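Local coordinates for protein Tube (Drosophila melanogaster, PDB 1D2Z) that recruits the kinase Pelle to the plasma membrane through its death domain, relaying the Toll signal that sets embryonic dorsoventral polarity, at residues Ser3-Glu15 with Asn102-Leu114. Sequence-based numbering, arbitrary orientation.
Sequences SKYSRNTELRRVE and NERPTVGVLLQLL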
loop_
_atom_site.group_PDB
_atom_site.type_symbol
_atom_site.label_atom_id
_atom_site.label_comp_id
_atom_site.label_asym_id
_atom_site.label_seq_id
_atom_site.Cartn_x
_atom_site.Cartn_y
_atom_site.Cartn_z
ATOM N N SER B 3 16.187 -5.937 16.024
ATOM C CA SER B 3 15.559 -4.907 15.206
ATOM C C SER B 3 15.872 -3.495 15.692
ATOM O O SER B 3 16.202 -3.285 16.862
ATOM C CB SER B 3 14.045 -5.116 15.193
ATOM O OG SER B 3 13.516 -5.103 16.507
ATOM N N LYS B 4 15.741 -2.526 14.789
ATOM C CA LYS B 4 15.992 -1.125 15.109
ATOM C C LYS B 4 14.961 -0.571 16.092
ATOM O O LYS B 4 15.293 0.233 16.967
ATOM C CB LYS B 4 15.997 -0.277 13.833
ATOM C CG LYS B 4 17.101 -0.643 12.853
ATOM C CD LYS B 4 17.170 0.329 11.680
ATOM C CE LYS B 4 15.957 0.212 10.769
ATOM N NZ LYS B 4 16.079 1.096 9.578
ATOM N N TYR B 5 13.716 -1.021 15.962
ATOM C CA TYR B 5 12.654 -0.541 16.837
ATOM C C TYR B 5 11.783 -1.674 17.356
ATOM O O TYR B 5 11.864 -2.807 16.885
ATOM C CB TYR B 5 11.770 0.470 16.089
ATOM C CG TYR B 5 12.542 1.557 15.367
ATOM C CD1 TYR B 5 13.153 2.593 16.071
ATOM C CD2 TYR B 5 12.685 1.532 13.979
ATOM C CE1 TYR B 5 13.893 3.577 15.411
ATOM C CE2 TYR B 5 13.423 2.508 13.310
ATOM C CZ TYR B 5 14.023 3.526 14.033
ATOM O OH TYR B 5 14.759 4.495 13.383
ATOM N N SER B 6 10.957 -1.358 18.345
ATOM C CA SER B 6 10.036 -2.329 18.912
ATOM C C SER B 6 8.621 -1.780 18.729
ATOM O O SER B 6 8.441 -0.605 18.399
ATOM C CB SER B 6 10.328 -2.551 20.398
ATOM O OG SER B 6 9.790 -1.508 21.189
ATOM N N ARG B 7 7.623 -2.629 18.941
ATOM C CA ARG B 7 6.231 -2.220 18.803
ATOM C C ARG B 7 5.877 -1.054 19.716
ATOM O O ARG B 7 5.002 -0.255 19.397
ATOM C CB ARG B 7 5.302 -3.400 19.101
ATOM C CG ARG B 7 5.092 -4.338 17.933
ATOM C CD ARG B 7 4.404 -5.624 18.376
ATOM N NE ARG B 7 3.489 -6.144 17.360
ATOM C CZ ARG B 7 3.836 -6.455 16.114
ATOM N NH1 ARG B 7 5.087 -6.299 15.711
ATOM N NH2 ARG B 7 2.927 -6.928 15.269
ATOM N N ASN B 8 6.584 -0.956 20.840
ATOM C CA ASN B 8 6.347 0.093 21.825
ATOM C C ASN B 8 7.085 1.402 21.560
ATOM O O ASN B 8 6.870 2.389 22.259
ATOM C CB ASN B 8 6.686 -0.425 23.223
ATOM C CG ASN B 8 5.868 -1.639 23.600
ATOM O OD1 ASN B 8 6.288 -2.774 23.384
ATOM N ND2 ASN B 8 4.677 -1.405 24.139
ATOM N N THR B 9 7.966 1.404 20.567
ATOM C CA THR B 9 8.714 2.607 20.218
ATOM C C THR B 9 7.763 3.644 19.627
ATOM O O THR B 9 7.020 3.348 18.692
ATOM C CB THR B 9 9.794 2.290 19.176
ATOM O OG1 THR B 9 10.673 1.293 19.705
ATOM C CG2 THR B 9 10.585 3.544 18.808
ATOM N N GLU B 10 7.766 4.847 20.190
ATOM C CA GLU B 10 6.904 5.914 19.692
ATOM C C GLU B 10 7.421 6.403 18.344
ATOM O O GLU B 10 8.630 6.442 18.117
ATOM C CB GLU B 10 6.843 7.062 20.693
ATOM C CG GLU B 10 6.294 6.648 22.049
ATOM C CD GLU B 10 6.227 7.797 23.036
ATOM O OE1 GLU B 10 7.164 8.623 23.060
ATOM O OE2 GLU B 10 5.236 7.869 23.793
ATOM N N LEU B 11 6.501 6.753 17.448
ATOM C CA LEU B 11 6.871 7.219 16.114
ATOM C C LEU B 11 7.814 8.419 16.145
ATOM O O LEU B 11 8.699 8.535 15.297
ATOM C CB LEU B 11 5.625 7.535 15.279
ATOM C CG LEU B 11 4.676 6.359 15.020
ATOM C CD1 LEU B 11 3.552 6.798 14.092
ATOM C CD2 LEU B 11 5.445 5.191 14.415
ATOM N N ARG B 12 7.641 9.291 17.133
ATOM C CA ARG B 12 8.500 10.468 17.264
ATOM C C ARG B 12 9.940 10.092 17.628
ATOM O O ARG B 12 10.856 10.892 17.451
ATOM C CB ARG B 12 7.935 11.444 18.300
ATOM C CG ARG B 12 7.795 10.875 19.694
ATOM C CD ARG B 12 7.322 11.937 20.667
ATOM N NE ARG B 12 6.957 11.361 21.956
ATOM C CZ ARG B 12 7.114 11.970 23.129
ATOM N NH1 ARG B 12 7.639 13.187 23.191
ATOM N NH2 ARG B 12 6.723 11.364 24.244
ATOM N N ARG B 13 10.129 8.869 18.122
ATOM C CA ARG B 13 11.451 8.377 18.505
ATOM C C ARG B 13 12.146 7.692 17.337
ATOM O O ARG B 13 13.339 7.402 17.402
ATOM C CB ARG B 13 11.347 7.395 19.676
ATOM C CG ARG B 13 10.727 7.966 20.941
ATOM C CD ARG B 13 11.541 9.110 21.505
ATOM N NE ARG B 13 11.222 9.349 22.912
ATOM C CZ ARG B 13 11.341 10.524 23.522
ATOM N NH1 ARG B 13 11.769 11.588 22.852
ATOM N NH2 ARG B 13 11.049 10.632 24.812
ATOM N N VAL B 14 11.389 7.390 16.286
ATOM C CA VAL B 14 11.949 6.751 15.103
ATOM C C VAL B 14 12.796 7.777 14.364
ATOM O O VAL B 14 12.445 8.956 14.308
ATOM C CB VAL B 14 10.839 6.219 14.165
ATOM C CG1 VAL B 14 11.437 5.699 12.868
ATOM C CG2 VAL B 14 10.051 5.118 14.862
ATOM N N GLU B 15 13.918 7.325 13.815
ATOM C CA GLU B 15 14.822 8.200 13.089
ATOM C C GLU B 15 14.067 8.883 11.954
ATOM O O GLU B 15 13.326 8.235 11.208
ATOM C CB GLU B 15 16.007 7.398 12.557
ATOM C CG GLU B 15 17.256 8.220 12.293
ATOM C CD GLU B 15 18.497 7.353 12.179
ATOM O OE1 GLU B 15 18.935 6.813 13.219
ATOM O OE2 GLU B 15 19.029 7.204 11.054
ATOM N N ASN B 102 -0.057 8.475 27.391
ATOM C CA ASN B 102 0.087 7.242 26.627
ATOM C C ASN B 102 -0.812 7.322 25.398
ATOM O O ASN B 102 -1.561 6.390 25.094
ATOM C CB ASN B 102 -0.289 6.033 27.491
ATOM C CG ASN B 102 0.619 5.871 28.700
ATOM O OD1 ASN B 102 1.767 5.436 28.576
ATOM N ND2 ASN B 102 0.107 6.222 29.875
ATOM N N GLU B 103 -0.736 8.455 24.705
ATOM C CA GLU B 103 -1.535 8.688 23.512
ATOM C C GLU B 103 -0.649 8.823 22.274
ATOM O O GLU B 103 -1.131 8.717 21.146
ATOM C CB GLU B 103 -2.399 9.937 23.706
ATOM C CG GLU B 103 -3.406 10.216 22.591
ATOM C CD GLU B 103 -4.547 9.217 22.524
ATOM O OE1 GLU B 103 -4.850 8.564 23.546
ATOM O OE2 GLU B 103 -5.155 9.100 21.440
ATOM N N ARG B 104 0.648 9.037 22.491
ATOM C CA ARG B 104 1.614 9.169 21.399
ATOM C C ARG B 104 1.677 7.855 20.626
ATOM O O ARG B 104 2.035 6.819 21.185
ATOM C CB ARG B 104 3.005 9.476 21.954
ATOM C CG ARG B 104 3.122 10.762 22.745
ATOM C CD ARG B 104 3.205 11.968 21.832
ATOM N NE ARG B 104 3.658 13.155 22.554
ATOM C CZ ARG B 104 2.906 13.858 23.395
ATOM N NH1 ARG B 104 1.649 13.501 23.627
ATOM N NH2 ARG B 104 3.412 14.917 24.011
ATOM N N PRO B 105 1.369 7.888 19.320
ATOM C CA PRO B 105 1.393 6.681 18.488
ATOM C C PRO B 105 2.737 5.962 18.440
ATOM O O PRO B 105 3.796 6.587 18.482
ATOM C CB PRO B 105 0.979 7.207 17.118
ATOM C CG PRO B 105 1.459 8.627 17.138
ATOM C CD PRO B 105 1.043 9.072 18.506
ATOM N N THR B 106 2.669 4.638 18.329
ATOM C CA THR B 106 3.847 3.782 18.275
ATOM C C THR B 106 3.911 2.986 16.973
ATOM O O THR B 106 2.942 2.942 16.212
ATOM C CB THR B 106 3.837 2.776 19.441
ATOM O OG1 THR B 106 2.602 2.047 19.421
ATOM C CG2 THR B 106 3.987 3.497 20.787
ATOM N N VAL B 107 5.052 2.337 16.747
ATOM C CA VAL B 107 5.282 1.513 15.566
ATOM C C VAL B 107 4.287 0.346 15.488
ATOM O O VAL B 107 3.862 -0.040 14.396
ATOM C CB VAL B 107 6.724 0.939 15.555
ATOM C CG1 VAL B 107 6.898 -0.060 14.414
ATOM C CG2 VAL B 107 7.746 2.068 15.416
ATOM N N GLY B 108 3.940 -0.213 16.648
ATOM C CA GLY B 108 3.009 -1.332 16.711
ATOM C C GLY B 108 1.600 -0.908 16.340
ATOM O O GLY B 108 0.888 -1.642 15.657
ATOM N N VAL B 109 1.193 0.272 16.807
ATOM C CA VAL B 109 -0.122 0.813 16.493
ATOM C C VAL B 109 -0.169 1.173 15.008
ATOM O O VAL B 109 -1.162 0.911 14.336
ATOM C CB VAL B 109 -0.450 2.047 17.368
ATOM C CG1 VAL B 109 -1.598 2.843 16.768
ATOM C CG2 VAL B 109 -0.819 1.595 18.774
ATOM N N LEU B 110 0.922 1.740 14.496
ATOM C CA LEU B 110 0.996 2.109 13.082
ATOM C C LEU B 110 0.854 0.869 12.200
ATOM O O LEU B 110 0.044 0.853 11.275
ATOM C CB LEU B 110 2.318 2.810 12.769
ATOM C CG LEU B 110 2.691 2.934 11.284
ATOM C CD1 LEU B 110 1.767 3.923 10.586
ATOM C CD2 LEU B 110 4.147 3.369 11.148
ATOM N N LEU B 111 1.620 -0.174 12.515
ATOM C CA LEU B 111 1.588 -1.413 11.743
ATOM C C LEU B 111 0.182 -1.998 11.644
ATOM O O LEU B 111 -0.279 -2.320 10.554
ATOM C CB LEU B 111 2.544 -2.455 12.335
ATOM C CG LEU B 111 2.489 -3.843 11.678
ATOM C CD1 LEU B 111 2.853 -3.726 10.209
ATOM C CD2 LEU B 111 3.426 -4.826 12.382
ATOM N N GLN B 112 -0.499 -2.112 12.778
ATOM C CA GLN B 112 -1.848 -2.666 12.797
ATOM C C GLN B 112 -2.858 -1.796 12.048
ATOM O O GLN B 112 -3.759 -2.321 11.393
ATOM C CB GLN B 112 -2.288 -2.939 14.232
ATOM C CG GLN B 112 -1.543 -4.112 14.839
ATOM C CD GLN B 112 -1.823 -4.291 16.312
ATOM O OE1 GLN B 112 -2.689 -5.074 16.702
ATOM N NE2 GLN B 112 -1.075 -3.576 17.145
ATOM N N LEU B 113 -2.703 -0.475 12.126
ATOM C CA LEU B 113 -3.601 0.425 11.396
ATOM C C LEU B 113 -3.318 0.326 9.891
ATOM O O LEU B 113 -4.242 0.369 9.085
ATOM C CB LEU B 113 -3.472 1.873 11.884
ATOM C CG LEU B 113 -4.020 2.156 13.294
ATOM C CD1 LEU B 113 -3.827 3.617 13.646
ATOM C CD2 LEU B 113 -5.505 1.795 13.370
ATOM N N LEU B 114 -2.049 0.148 9.518
ATOM C CA LEU B 114 -1.685 0.017 8.104
ATOM C C LEU B 114 -2.351 -1.231 7.522
ATOM O O LEU B 114 -2.886 -1.204 6.412
ATOM C CB LEU B 114 -0.165 -0.071 7.934
ATOM C CG LEU B 114 0.649 1.188 8.249
ATOM C CD1 LEU B 114 2.140 0.858 8.200
ATOM C CD2 LEU B 114 0.313 2.286 7.252
HETATM O O HOH W 1 2.988 5.622 23.530
HETATM O O HOH W 2 4.923 9.267 18.622
#
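Arg7 O, Thr9 O and Pro105 O each accept a backbone hydrogen bond across the contact. The donors are Gly108 N, Val107 N and Leu11 N, all at 2.9 Å, the last at 170°. Two of these donors belong to the first turn of the helix, so the loop serves N-H groups that have no acceptor one turn earlier.

Apolar side chains fill the inner side. Leu11 is forked over the helix start: CD1 meets Pro105 CB, while CD2 touches Val107 CG2 and Leu110 CD2. Trp95 of helix 87-96 packs on Leu11, Pro105 and Leu110. Arg7 CB and CG lie on Gly108 CA (3.9 Å each). Its NH2 touches Leu111 CD2 (3.6 Å); NH1 bridges to Glu133.

Charged groups line the outer side. Arg104 NE, buried without a partner, lies over the centre of one Arg12 guanidinium face, 3.8 Å from Arg12 NE. Glu10's extended chain (chi2 -180°) carries OE1 to Arg12 NE, a 3.0 Å salt bridge met from above the carboxylate plane. One water donates to both Glu10 OE2 and Arg104 O. With an alanine here, Arg12 would probably lose its salt-bridge mate and Arg104 O this water link. Backbone bonds, backed by an apolar layer, thus join the loop before helix 16-27 to the N-terminus of helix 107-116 in the death-domain bundle, and Glu10 probably offsets some like-charge cost of Arg12 on Arg104.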